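Local atomic coordinates of flagellar basal body protein (Helicobacter pylori, PDB entry 5NPY), a protein that is a flagellar hook protein, presumably a building block of the curved joint that links the basal-body rod to the filament. Residues Gly488-Ala493 with Glu500-Ile505; Ile147-Ile152 with Asp163-Lys168; Leu309-Asn314 with Gly344-Ser349; Asp236-Asp241 with Ala329-Leu334. All blocks are in the same frame, centred on the assembly; numbering follows the deposited sequence.

Interaction 1 (Gly488-Ala493 with Glu500-Ile505); sequences GVISLA and EPVARI
With chi1 at 78°, R504 sets its CG between its own backbone N and carbonyl carbon, and a further bend at chi3 lays the guanidinium beside V489. V489 has CG1 anti to the backbone N, chi1 176°, so that its other methyl, CG2, sits over the centre of one guanidinium face, 4.0 Å from R504 CZ. A branched aliphatic suits this place, because it covers the flat of the cation without competing for its N-H groups; NH1 bonds to the carbonyl of L169. On the same face of the sheet V489 CG1 lies alongside the P501 ring, 3.9 Å from P501 CB. I490 and L492 point to the other face, where I490 CD1 meets I505 CD1 at 3.7 Å and L492 CD1 packs at about a right angle on V502 CG1.

Between the strands, I490 N gives a 2.7 Å bond to A503 O. I490 O is gripped twice, firmly by V502 N at 2.6 Å, nearly along the C=O axis, and weakly by A503 N at 3.4 Å. Proline lacks an N-H, but P501 falls in a non-hydrogen-bonded pair with S491, where none is needed. Beyond it L492 N bonds to E500 O at 3.0 Å. Two residues, V502 and A503, thus face the single I490, the signature of a classic beta bulge in an antiparallel beta hairpin.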
loop_
_atom_site.group_PDB
_atom_site.type_symbol
_atom_site.label_atom_id
_atom_site.label_comp_id
_atom_site.label_asym_id
_atom_site.label_seq_id
_atom_site.Cartn_x
_atom_site.Cartn_y
_atom_site.Cartn_z
ATOM N N GLY A 488 23.173 22.280 1.483
ATOM C CA GLY A 488 24.171 21.436 2.101
ATOM C C GLY A 488 23.690 20.059 2.477
ATOM O O GLY A 488 24.485 19.266 2.991
ATOM N N VAL A 489 22.425 19.737 2.213
ATOM C CA VAL A 489 21.890 18.433 2.569
ATOM C C VAL A 489 22.435 17.383 1.609
ATOM O O VAL A 489 22.364 17.539 0.382
ATOM C CB VAL A 489 20.355 18.470 2.569
ATOM C CG1 VAL A 489 19.783 17.079 2.835
ATOM C CG2 VAL A 489 19.864 19.454 3.621
ATOM N N ILE A 490 22.979 16.303 2.166
ATOM C CA ILE A 490 23.714 15.289 1.416
ATOM C C ILE A 490 22.871 14.024 1.374
ATOM O O ILE A 490 22.620 13.400 2.414
ATOM C CB ILE A 490 25.085 15.009 2.054
ATOM C CG1 ILE A 490 25.889 16.312 2.167
ATOM C CG2 ILE A 490 25.844 13.897 1.287
ATOM C CD1 ILE A 490 27.232 16.140 2.840
ATOM N N SER A 491 22.454 13.632 0.178
ATOM C CA SER A 491 21.684 12.415 -0.020
ATOM C C SER A 491 22.446 11.452 -0.922
ATOM O O SER A 491 23.223 11.866 -1.792
ATOM C CB SER A 491 20.323 12.717 -0.640
ATOM O OG SER A 491 19.759 13.868 -0.047
ATOM N N LEU A 492 22.204 10.166 -0.718
ATOM C CA LEU A 492 22.797 9.112 -1.530
ATOM C C LEU A 492 21.702 8.390 -2.309
ATOM O O LEU A 492 20.653 8.057 -1.749
ATOM C CB LEU A 492 23.576 8.131 -0.646
ATOM C CG LEU A 492 24.680 8.779 0.202
ATOM C CD1 LEU A 492 25.405 7.761 1.069
ATOM C CD2 LEU A 492 25.678 9.518 -0.692
ATOM N N ALA A 493 21.934 8.172 -3.598
ATOM C CA ALA A 493 21.061 7.348 -4.422
ATOM C C ALA A 493 21.660 5.958 -4.585
ATOM O O ALA A 493 22.881 5.775 -4.562
ATOM C CB ALA A 493 20.838 7.963 -5.804
ATOM N N GLU A 500 18.069 8.706 -0.015
ATOM C CA GLU A 500 17.866 9.175 1.345
ATOM C C GLU A 500 19.007 10.104 1.721
ATOM O O GLU A 500 20.170 9.806 1.435
ATOM C CB GLU A 500 17.803 8.021 2.360
ATOM C CG GLU A 500 16.797 6.937 2.017
ATOM C CD GLU A 500 16.587 5.954 3.152
ATOM O OE1 GLU A 500 17.277 6.070 4.190
ATOM O OE2 GLU A 500 15.722 5.067 3.001
ATOM N N PRO A 501 18.707 11.224 2.364
ATOM C CA PRO A 501 19.777 12.050 2.913
ATOM C C PRO A 501 20.509 11.288 4.007
ATOM O O PRO A 501 19.949 10.393 4.644
ATOM C CB PRO A 501 19.035 13.271 3.464
ATOM C CG PRO A 501 17.661 12.766 3.752
ATOM C CD PRO A 501 17.371 11.749 2.699
ATOM N N VAL A 502 21.785 11.629 4.193
ATOM C CA VAL A 502 22.600 11.038 5.252
ATOM C C VAL A 502 23.273 12.070 6.143
ATOM O O VAL A 502 23.673 11.728 7.266
ATOM C CB VAL A 502 23.659 10.083 4.653
ATOM C CG1 VAL A 502 23.000 9.065 3.733
ATOM C CG2 VAL A 502 24.729 10.867 3.897
ATOM N N ALA A 503 23.432 13.321 5.703
ATOM C CA ALA A 503 24.159 14.344 6.447
ATOM C C ALA A 503 23.829 15.711 5.860
ATOM O O ALA A 503 23.117 15.827 4.858
ATOM C CB ALA A 503 25.672 14.092 6.413
ATOM N N ARG A 504 24.344 16.756 6.516
ATOM C CA ARG A 504 24.423 18.077 5.905
ATOM C C ARG A 504 25.687 18.766 6.380
ATOM O O ARG A 504 26.189 18.485 7.471
ATOM C CB ARG A 504 23.213 18.961 6.214
ATOM C CG ARG A 504 23.205 19.587 7.598
ATOM C CD ARG A 504 21.886 20.306 7.814
ATOM N NE ARG A 504 21.732 21.418 6.872
ATOM C CZ ARG A 504 20.573 21.990 6.566
ATOM N NH1 ARG A 504 19.442 21.551 7.103
ATOM N NH2 ARG A 504 20.541 22.990 5.708
ATOM N N ILE A 505 26.198 19.663 5.537
ATOM C CA ILE A 505 27.421 20.399 5.840
ATOM C C ILE A 505 27.128 21.450 6.901
ATOM O O ILE A 505 26.189 22.246 6.771
ATOM C CB ILE A 505 27.989 21.049 4.569
ATOM C CG1 ILE A 505 28.217 20.002 3.477
ATOM C CG2 ILE A 505 29.298 21.782 4.880
ATOM C CD1 ILE A 505 29.335 19.028 3.781
#

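Interaction 2 (Ile147-Ile152 with Asp163-Lys168); sequences IDLKKI and DEDIEK
The polar part of this contact is one salt bridge, K151 NZ to D165 OD1 at 2.8 Å. The two side chains come from opposite directions, and the ammonium meets OD1 on the syn side of the carboxylate, 28° out of its plane. A bend in the lysine chain at chi3 (-108°) also brings CE against the carboxylate, 3.3 Å from OD1. Lysine suits the place because its ammonium can serve several acceptors at once: NZ also pairs with E500 OE1 and bonds to P501 O. D165 is shared in the same way, its OD1 with R162 and its OD2 with the hydroxyl of T160, so both charges are buried but compensated, and the several partners should hold the carboxylate in a fixed orientation.

The arrangement packs the short helix 162-168 against the turn that leaves strand 143-148, all within the D1 domain of the hook-protein family. That turn is an Asx turn: D148 OD1 accepts from K150 N at 2.8 Å, which curls the backbone; K151 beyond it points toward the helix, and the end of the L149 chain reaches it.

Van der Waals contacts fill in beside the charges. L149 straddles one helical turn, with CD1 4.0 Å from D165 CG and CD2 3.8 Å from K168 CB. Its forked end suits a position between two residues three apart on a helix, while K168 offers only the base of its chain here and carries its ammonium away. Further along, I147 CG2 touches the backbone carbonyl of K168, 3.6 Å from K168 O, at the last turn of the helix.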
loop_
_atom_site.group_PDB
_atom_site.type_symbol
_atom_site.label_atom_id
_atom_site.label_comp_id
_atom_site.label_asym_id
_atom_site.label_seq_id
_atom_site.Cartn_x
_atom_site.Cartn_y
_atom_site.Cartn_z
ATOM N N ILE A 147 25.724 17.909 10.419
ATOM C CA ILE A 147 24.736 17.027 11.030
ATOM C C ILE A 147 24.976 15.619 10.495
ATOM O O ILE A 147 24.663 15.317 9.341
ATOM C CB ILE A 147 23.302 17.482 10.745
ATOM C CG1 ILE A 147 23.052 18.924 11.214
ATOM C CG2 ILE A 147 22.318 16.523 11.408
ATOM C CD1 ILE A 147 22.395 19.039 12.594
ATOM N N ASP A 148 25.544 14.758 11.327
ATOM C CA ASP A 148 25.652 13.339 11.012
ATOM C C ASP A 148 24.328 12.683 11.385
ATOM O O ASP A 148 23.969 12.643 12.566
ATOM C CB ASP A 148 26.829 12.730 11.774
ATOM C CG ASP A 148 27.030 11.250 11.480
ATOM O OD1 ASP A 148 26.280 10.679 10.650
ATOM O OD2 ASP A 148 27.967 10.661 12.074
ATOM N N LEU A 149 23.582 12.190 10.384
ATOM C CA LEU A 149 22.330 11.493 10.678
ATOM C C LEU A 149 22.576 10.112 11.267
ATOM O O LEU A 149 21.657 9.524 11.850
ATOM C CB LEU A 149 21.455 11.376 9.427
ATOM C CG LEU A 149 20.709 12.623 8.928
ATOM C CD1 LEU A 149 19.801 12.298 7.739
ATOM C CD2 LEU A 149 19.893 13.231 10.049
ATOM N N LYS A 150 23.797 9.598 11.131
ATOM C CA LYS A 150 24.206 8.328 11.725
ATOM C C LYS A 150 23.397 7.178 11.142
ATOM O O LYS A 150 22.919 6.292 11.854
ATOM C CB LYS A 150 24.118 8.371 13.251
ATOM C CG LYS A 150 25.037 9.416 13.865
ATOM C CD LYS A 150 25.288 9.173 15.347
ATOM C CE LYS A 150 26.298 10.174 15.913
ATOM N NZ LYS A 150 25.793 11.586 15.864
ATOM N N LYS A 151 23.243 7.204 9.826
ATOM C CA LYS A 151 22.609 6.127 9.090
ATOM C C LYS A 151 23.607 5.212 8.404
ATOM O O LYS A 151 23.188 4.223 7.800
ATOM C CB LYS A 151 21.651 6.690 8.032
ATOM C CG LYS A 151 20.554 7.550 8.592
ATOM C CD LYS A 151 19.337 7.450 7.724
ATOM C CE LYS A 151 19.118 8.714 6.948
ATOM N NZ LYS A 151 18.282 8.453 5.739
ATOM N N ILE A 152 24.895 5.527 8.444
ATOM C CA ILE A 152 25.914 4.727 7.774
ATOM C C ILE A 152 26.619 3.890 8.827
ATOM O O ILE A 152 27.306 4.420 9.706
ATOM C CB ILE A 152 26.919 5.582 6.990
ATOM C CG1 ILE A 152 26.296 6.120 5.698
ATOM C CG2 ILE A 152 28.138 4.748 6.637
ATOM C CD1 ILE A 152 25.435 7.335 5.872
ATOM N N ASP A 163 10.320 11.672 7.576
ATOM C CA ASP A 163 9.812 12.635 8.550
ATOM C C ASP A 163 10.834 12.903 9.654
ATOM O O ASP A 163 11.155 14.060 9.949
ATOM C CB ASP A 163 8.494 12.133 9.148
ATOM C CG ASP A 163 7.328 12.238 8.179
ATOM O OD1 ASP A 163 7.350 13.136 7.308
ATOM O OD2 ASP A 163 6.382 11.428 8.296
ATOM N N GLU A 164 11.359 11.838 10.276
ATOM C CA GLU A 164 12.314 12.016 11.367
ATOM C C GLU A 164 13.668 12.512 10.862
ATOM O O GLU A 164 14.360 13.240 11.584
ATOM C CB GLU A 164 12.470 10.713 12.164
ATOM C CG GLU A 164 12.838 9.475 11.339
ATOM C CD GLU A 164 12.338 8.160 11.962
ATOM O OE1 GLU A 164 11.421 8.209 12.813
ATOM O OE2 GLU A 164 12.859 7.075 11.594
ATOM N N ASP A 165 14.058 12.144 9.633
ATOM C CA ASP A 165 15.264 12.717 9.040
ATOM C C ASP A 165 15.186 14.235 9.022
ATOM O O ASP A 165 16.079 14.923 9.534
ATOM C CB ASP A 165 15.477 12.188 7.619
ATOM C CG ASP A 165 16.076 10.795 7.593
ATOM O OD1 ASP A 165 16.190 10.209 6.489
ATOM O OD2 ASP A 165 16.421 10.279 8.680
ATOM N N ILE A 166 14.096 14.769 8.460
ATOM C CA ILE A 166 13.945 16.209 8.268
ATOM C C ILE A 166 14.032 16.954 9.595
ATOM O O ILE A 166 14.582 18.060 9.667
ATOM C CB ILE A 166 12.621 16.492 7.534
ATOM C CG1 ILE A 166 12.804 16.256 6.034
ATOM C CG2 ILE A 166 12.114 17.897 7.827
ATOM C CD1 ILE A 166 11.584 15.702 5.342
ATOM N N GLU A 167 13.505 16.362 10.667
ATOM C CA GLU A 167 13.554 17.061 11.945
ATOM C C GLU A 167 14.939 16.987 12.578
ATOM O O GLU A 167 15.377 17.955 13.207
ATOM C CB GLU A 167 12.480 16.523 12.883
ATOM C CG GLU A 167 11.134 17.191 12.645
ATOM C CD GLU A 167 9.974 16.363 13.146
ATOM O OE1 GLU A 167 9.124 15.965 12.313
ATOM O OE2 GLU A 167 9.920 16.110 14.370
ATOM N N LYS A 168 15.659 15.867 12.421
ATOM C CA LYS A 168 17.052 15.848 12.871
ATOM C C LYS A 168 17.940 16.733 12.003
ATOM O O LYS A 168 18.976 17.207 12.479
ATOM C CB LYS A 168 17.598 14.413 12.905
ATOM C CG LYS A 168 16.752 13.466 13.750
ATOM C CD LYS A 168 17.473 12.160 14.090
ATOM C CE LYS A 168 16.540 11.193 14.842
ATOM N NZ LYS A 168 16.796 11.133 16.320
#

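Interaction 3 (Leu309-Asn314 with Gly344-Ser349); sequences LLEIAN and GISRDS
I312 N gives a nearly straight bond of 2.7 Å to R347 O, and R347 N returns to I312 O at 2.9 Å, a regular hydrogen-bonded pair. One rung along, S349 holds both backbone polar atoms of L310. L310 O accepts from S349 N at 2.8 Å, and L310 N gives to S349 OG at 3.0 Å, the hydroxyl standing in for a backbone carbonyl. Serine can do this because chi1 of 81° sets OG between its backbone N and carbonyl carbon, turned to the neighbouring strand.

On the face bearing E311 and D348 the two acidic chains lie side by side, pointing the same way, with carboxylate planes 48° apart. E311 OE2 and D348 OD1 are 3.9 Å apart, a likely repulsion that S346 would ease, since its OG gives to D348 OD1 at 3.0 Å, 33° out of the carboxylate plane. A water donates to E311 OE2 and, weakly, to D348 OD2, so this polar face is bridged as well. Acids suit it because it is only partly buried.

The opposite face, with I312 and R347, turns inward. I312 packs on F322 of strand 320-325, while the bent R347 chain carries its guanidinium to the carbonyl of N335. Strand 308-313 pairs with strand 293-298 on one edge and strand 346-364 on the other, in an antiparallel sheet, with L334 of the loop after helix 327-332 against S349.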
loop_
_atom_site.group_PDB
_atom_site.type_symbol
_atom_site.label_atom_id
_atom_site.label_comp_id
_atom_site.label_asym_id
_atom_site.label_seq_id
_atom_site.Cartn_x
_atom_site.Cartn_y
_atom_site.Cartn_z
ATOM N N LEU A 309 -23.846 -23.873 -12.627
ATOM C CA LEU A 309 -25.179 -23.438 -13.007
ATOM C C LEU A 309 -26.094 -23.490 -11.801
ATOM O O LEU A 309 -25.832 -24.208 -10.829
ATOM C CB LEU A 309 -25.799 -24.319 -14.110
ATOM C CG LEU A 309 -24.895 -24.775 -15.249
ATOM C CD1 LEU A 309 -25.610 -25.840 -16.049
ATOM C CD2 LEU A 309 -24.566 -23.585 -16.126
ATOM N N LEU A 310 -27.182 -22.727 -11.895
ATOM C CA LEU A 310 -28.347 -22.878 -11.038
ATOM C C LEU A 310 -29.348 -23.818 -11.705
ATOM O O LEU A 310 -29.426 -23.910 -12.936
ATOM C CB LEU A 310 -29.003 -21.523 -10.758
ATOM C CG LEU A 310 -28.130 -20.481 -10.061
ATOM C CD1 LEU A 310 -28.913 -19.180 -9.900
ATOM C CD2 LEU A 310 -27.627 -20.974 -8.706
ATOM N N GLU A 311 -30.127 -24.513 -10.881
ATOM C CA GLU A 311 -31.012 -25.550 -11.385
ATOM C C GLU A 311 -32.301 -25.563 -10.583
ATOM O O GLU A 311 -32.268 -25.664 -9.353
ATOM C CB GLU A 311 -30.319 -26.912 -11.308
ATOM C CG GLU A 311 -31.238 -28.096 -11.478
ATOM C CD GLU A 311 -30.601 -29.382 -11.003
ATOM O OE1 GLU A 311 -30.279 -29.473 -9.791
ATOM O OE2 GLU A 311 -30.402 -30.284 -11.846
ATOM N N ILE A 312 -33.431 -25.465 -11.274
ATOM C CA ILE A 312 -34.743 -25.584 -10.651
ATOM C C ILE A 312 -35.216 -27.012 -10.874
ATOM O O ILE A 312 -35.446 -27.432 -12.011
ATOM C CB ILE A 312 -35.737 -24.565 -11.214
ATOM C CG1 ILE A 312 -35.113 -23.173 -11.202
ATOM C CG2 ILE A 312 -37.027 -24.556 -10.384
ATOM C CD1 ILE A 312 -36.025 -22.113 -11.768
ATOM N N ALA A 313 -35.348 -27.766 -9.784
ATOM C CA ALA A 313 -35.591 -29.197 -9.843
ATOM C C ALA A 313 -36.802 -29.563 -8.998
ATOM O O ALA A 313 -37.064 -28.955 -7.955
ATOM C CB ALA A 313 -34.366 -29.989 -9.358
ATOM N N ASN A 314 -37.543 -30.565 -9.468
ATOM C CA ASN A 314 -38.628 -31.149 -8.700
ATOM C C ASN A 314 -38.091 -32.371 -7.988
ATOM O O ASN A 314 -37.625 -33.303 -8.662
ATOM C CB ASN A 314 -39.788 -31.529 -9.608
ATOM C CG ASN A 314 -40.934 -32.181 -8.854
ATOM O OD1 ASN A 314 -40.883 -32.336 -7.639
ATOM N ND2 ASN A 314 -41.986 -32.549 -9.578
ATOM N N GLY A 344 -36.695 -36.463 -12.747
ATOM C CA GLY A 344 -35.542 -36.434 -13.628
ATOM C C GLY A 344 -35.348 -35.114 -14.349
ATOM O O GLY A 344 -34.223 -34.774 -14.725
ATOM N N ILE A 345 -36.427 -34.353 -14.544
ATOM C CA ILE A 345 -36.443 -33.197 -15.438
ATOM C C ILE A 345 -36.199 -31.923 -14.641
ATOM O O ILE A 345 -36.823 -31.698 -13.593
ATOM C CB ILE A 345 -37.776 -33.119 -16.209
ATOM C CG1 ILE A 345 -38.117 -34.483 -16.803
ATOM C CG2 ILE A 345 -37.705 -32.062 -17.307
ATOM C CD1 ILE A 345 -36.999 -35.073 -17.631
ATOM N N SER A 346 -35.317 -31.069 -15.157
ATOM C CA SER A 346 -34.862 -29.890 -14.439
ATOM C C SER A 346 -34.683 -28.715 -15.396
ATOM O O SER A 346 -34.355 -28.894 -16.573
ATOM C CB SER A 346 -33.549 -30.189 -13.701
ATOM O OG SER A 346 -32.437 -30.111 -14.577
ATOM N N ARG A 347 -34.897 -27.506 -14.870
ATOM C CA ARG A 347 -34.712 -26.253 -15.601
ATOM C C ARG A 347 -33.439 -25.584 -15.099
ATOM O O ARG A 347 -33.357 -25.209 -13.925
ATOM C CB ARG A 347 -35.926 -25.331 -15.426
ATOM C CG ARG A 347 -35.781 -23.929 -16.002
ATOM C CD ARG A 347 -35.332 -23.947 -17.453
ATOM N NE ARG A 347 -35.579 -22.684 -18.160
ATOM C CZ ARG A 347 -34.773 -22.207 -19.109
ATOM N NH1 ARG A 347 -33.681 -22.883 -19.426
ATOM N NH2 ARG A 347 -35.034 -21.061 -19.732
ATOM N N ASP A 348 -32.463 -25.418 -15.994
ATOM C CA ASP A 348 -31.105 -25.009 -15.656
ATOM C C ASP A 348 -30.767 -23.639 -16.232
ATOM O O ASP A 348 -31.133 -23.321 -17.371
ATOM C CB ASP A 348 -30.083 -26.027 -16.177
ATOM C CG ASP A 348 -30.257 -27.397 -15.561
ATOM O OD1 ASP A 348 -30.969 -27.503 -14.539
ATOM O OD2 ASP A 348 -29.678 -28.365 -16.094
ATOM N N SER A 349 -30.026 -22.852 -15.457
ATOM C CA SER A 349 -29.618 -21.520 -15.874
ATOM C C SER A 349 -28.403 -21.602 -16.796
ATOM O O SER A 349 -27.834 -22.677 -17.024
ATOM C CB SER A 349 -29.279 -20.668 -14.659
ATOM O OG SER A 349 -27.967 -20.977 -14.225
HETATM O O HOH W 1 -28.532 -30.846 -14.042
HETATM O O HOH W 2 -35.854 -32.306 -11.164
#

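Interaction 4 (Asp236-Asp241 with Ala329-Leu334); sequences DNEPID and ADKLGL
K331 and E238 make the ionic part of the contact: K331 NZ lies 3.4 Å from E238 OE2, a long salt bridge between chains that cross at about a right angle. The other carboxylate oxygen, OE1, accepts a hydrogen bond from N234 ND2, which also reaches K331 O, so this asparagine braces both partners.

Van der Waals contacts carry the rest. Bends at chi2 (-68°) and chi4 draw the lysine chain along the loop backbone, with K331 CD 3.7 Å from P239 O and CG 3.8 Å from I240 O. A long flexible chain suits this position, since its methylenes cover the loop while the ammonium reaches the acid. I240, the buried residue of the loop, runs past K331 in the opposite direction. Its CD1 lies 3.8 Å from K331 CB and 3.7 Å from L332 CD2, meeting the leucine at about a right angle; both I240 and L332 are buried, which suits their aliphatic chains.

The helix stops just beyond these residues. G333 takes a positive phi, which glycine accepts readily, while L334 N bonds to A329 O at 3.0 Å and G333 N to D330 O. The loop 236-241 packs on the last turn of a helix closed by a Schellman motif.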
loop_
_atom_site.group_PDB
_atom_site.type_symbol
_atom_site.label_atom_id
_atom_site.label_comp_id
_atom_site.label_asym_id
_atom_site.label_seq_id
_atom_site.Cartn_x
_atom_site.Cartn_y
_atom_site.Cartn_z
ATOM N N ASP A 236 -22.742 -14.114 -20.456
ATOM C CA ASP A 236 -22.353 -13.050 -21.367
ATOM C C ASP A 236 -21.948 -11.778 -20.621
ATOM O O ASP A 236 -21.877 -10.697 -21.233
ATOM C CB ASP A 236 -23.483 -12.785 -22.369
ATOM C CG ASP A 236 -23.988 -14.074 -23.039
ATOM O OD1 ASP A 236 -25.221 -14.213 -23.225
ATOM O OD2 ASP A 236 -23.151 -14.952 -23.369
ATOM N N ASN A 237 -21.679 -11.895 -19.313
ATOM C CA ASN A 237 -21.083 -10.868 -18.456
ATOM C C ASN A 237 -22.043 -9.732 -18.125
ATOM O O ASN A 237 -21.621 -8.682 -17.635
ATOM C CB ASN A 237 -19.788 -10.308 -19.055
ATOM C CG ASN A 237 -18.665 -11.329 -19.027
ATOM O OD1 ASN A 237 -18.879 -12.472 -18.639
ATOM N ND2 ASN A 237 -17.470 -10.922 -19.427
ATOM N N GLU A 238 -23.318 -9.918 -18.353
ATOM C CA GLU A 238 -24.287 -8.913 -17.980
ATOM C C GLU A 238 -24.572 -9.023 -16.487
ATOM O O GLU A 238 -24.937 -10.112 -16.015
ATOM C CB GLU A 238 -25.565 -9.110 -18.765
ATOM C CG GLU A 238 -25.359 -9.350 -20.242
ATOM C CD GLU A 238 -26.677 -9.601 -20.939
ATOM O OE1 GLU A 238 -27.222 -10.716 -20.778
ATOM O OE2 GLU A 238 -27.178 -8.675 -21.615
ATOM N N PRO A 239 -24.409 -7.950 -15.716
ATOM C CA PRO A 239 -24.864 -7.973 -14.321
ATOM C C PRO A 239 -26.312 -8.436 -14.250
ATOM O O PRO A 239 -27.121 -8.158 -15.147
ATOM C CB PRO A 239 -24.717 -6.513 -13.879
ATOM C CG PRO A 239 -24.635 -5.732 -15.133
ATOM C CD PRO A 239 -23.965 -6.614 -16.133
ATOM N N ILE A 240 -26.632 -9.185 -13.192
ATOM C CA ILE A 240 -28.015 -9.610 -13.006
ATOM C C ILE A 240 -28.918 -8.404 -12.761
ATOM O O ILE A 240 -30.093 -8.400 -13.162
ATOM C CB ILE A 240 -28.107 -10.636 -11.862
ATOM C CG1 ILE A 240 -27.247 -11.861 -12.200
ATOM C CG2 ILE A 240 -29.552 -11.014 -11.601
ATOM C CD1 ILE A 240 -27.698 -12.590 -13.444
ATOM N N ASP A 241 -28.387 -7.372 -12.098
ATOM C CA ASP A 241 -29.052 -6.077 -11.954
ATOM C C ASP A 241 -30.410 -6.220 -11.261
ATOM O O ASP A 241 -31.395 -5.577 -11.638
ATOM C CB ASP A 241 -29.184 -5.374 -13.319
ATOM C CG ASP A 241 -29.594 -3.904 -13.195
ATOM O OD1 ASP A 241 -29.978 -3.341 -14.236
ATOM O OD2 ASP A 241 -29.555 -3.313 -12.077
ATOM N N ALA A 329 -34.872 -13.706 -14.080
ATOM C CA ALA A 329 -35.066 -14.927 -14.793
ATOM C C ALA A 329 -34.512 -14.812 -16.194
ATOM O O ALA A 329 -33.807 -15.670 -16.630
ATOM C CB ALA A 329 -36.521 -15.259 -14.833
ATOM N N ASP A 330 -34.814 -13.725 -16.872
ATOM C CA ASP A 330 -34.325 -13.482 -18.209
ATOM C C ASP A 330 -32.809 -13.526 -18.193
ATOM O O ASP A 330 -32.224 -14.167 -18.980
ATOM C CB ASP A 330 -34.740 -12.099 -18.753
ATOM C CG ASP A 330 -36.234 -11.960 -19.058
ATOM O OD1 ASP A 330 -36.973 -12.929 -19.150
ATOM O OD2 ASP A 330 -36.686 -10.823 -19.214
ATOM N N LYS A 331 -32.195 -12.823 -17.273
ATOM C CA LYS A 331 -30.763 -12.753 -17.131
ATOM C C LYS A 331 -30.069 -14.059 -16.882
ATOM O O LYS A 331 -29.025 -14.279 -17.375
ATOM C CB LYS A 331 -30.430 -11.827 -15.999
ATOM C CG LYS A 331 -30.584 -10.380 -16.312
ATOM C CD LYS A 331 -29.568 -9.963 -17.295
ATOM C CE LYS A 331 -29.843 -8.560 -17.736
ATOM N NZ LYS A 331 -29.475 -8.446 -19.148
ATOM N N LEU A 332 -30.685 -14.912 -16.105
ATOM C CA LEU A 332 -30.147 -16.179 -15.769
ATOM C C LEU A 332 -30.528 -17.283 -16.721
ATOM O O LEU A 332 -30.038 -18.356 -16.595
ATOM C CB LEU A 332 -30.645 -16.567 -14.400
ATOM C CG LEU A 332 -30.072 -15.762 -13.266
ATOM C CD1 LEU A 332 -30.933 -15.797 -12.030
ATOM C CD2 LEU A 332 -28.644 -16.146 -12.979
ATOM N N GLY A 333 -31.406 -17.025 -17.663
ATOM C CA GLY A 333 -31.853 -18.065 -18.544
ATOM C C GLY A 333 -32.693 -19.093 -17.813
ATOM O O GLY A 333 -32.587 -20.260 -18.052
ATOM N N LEU A 334 -33.537 -18.634 -16.924
ATOM C CA LEU A 334 -34.368 -19.505 -16.169
ATOM C C LEU A 334 -35.838 -19.300 -16.470
ATOM O O LEU A 334 -36.677 -19.708 -15.717
ATOM C CB LEU A 334 -34.101 -19.286 -14.703
ATOM C CG LEU A 334 -32.895 -19.986 -14.089
ATOM C CD1 LEU A 334 -32.788 -19.660 -12.620
ATOM C CD2 LEU A 334 -32.925 -21.485 -14.299
#

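From the N terminus, interaction 2 comes first, closing a loop of ten residues between 147-152 and 163-168. The chain then runs out to the far end of the elongated molecule. There interaction 4 opens at 236-241 and interaction 3 at 309-314; interaction 4 closes at 329-334 before interaction 3 does at 344-349, so the two cross. Interaction 4 ties the loop before strand 247-252 to helix 327-332, and interaction 3 ties strand 308-313 to strand 346-364; they touch, S349 CB lying 3.1 Å from L332 O. Returning, the chain makes the hairpin of interaction 1, which joins interaction 2 because strands 499-509 and 143-148 pair directly. Interactions 1 and 3 have centres about 71 Å apart.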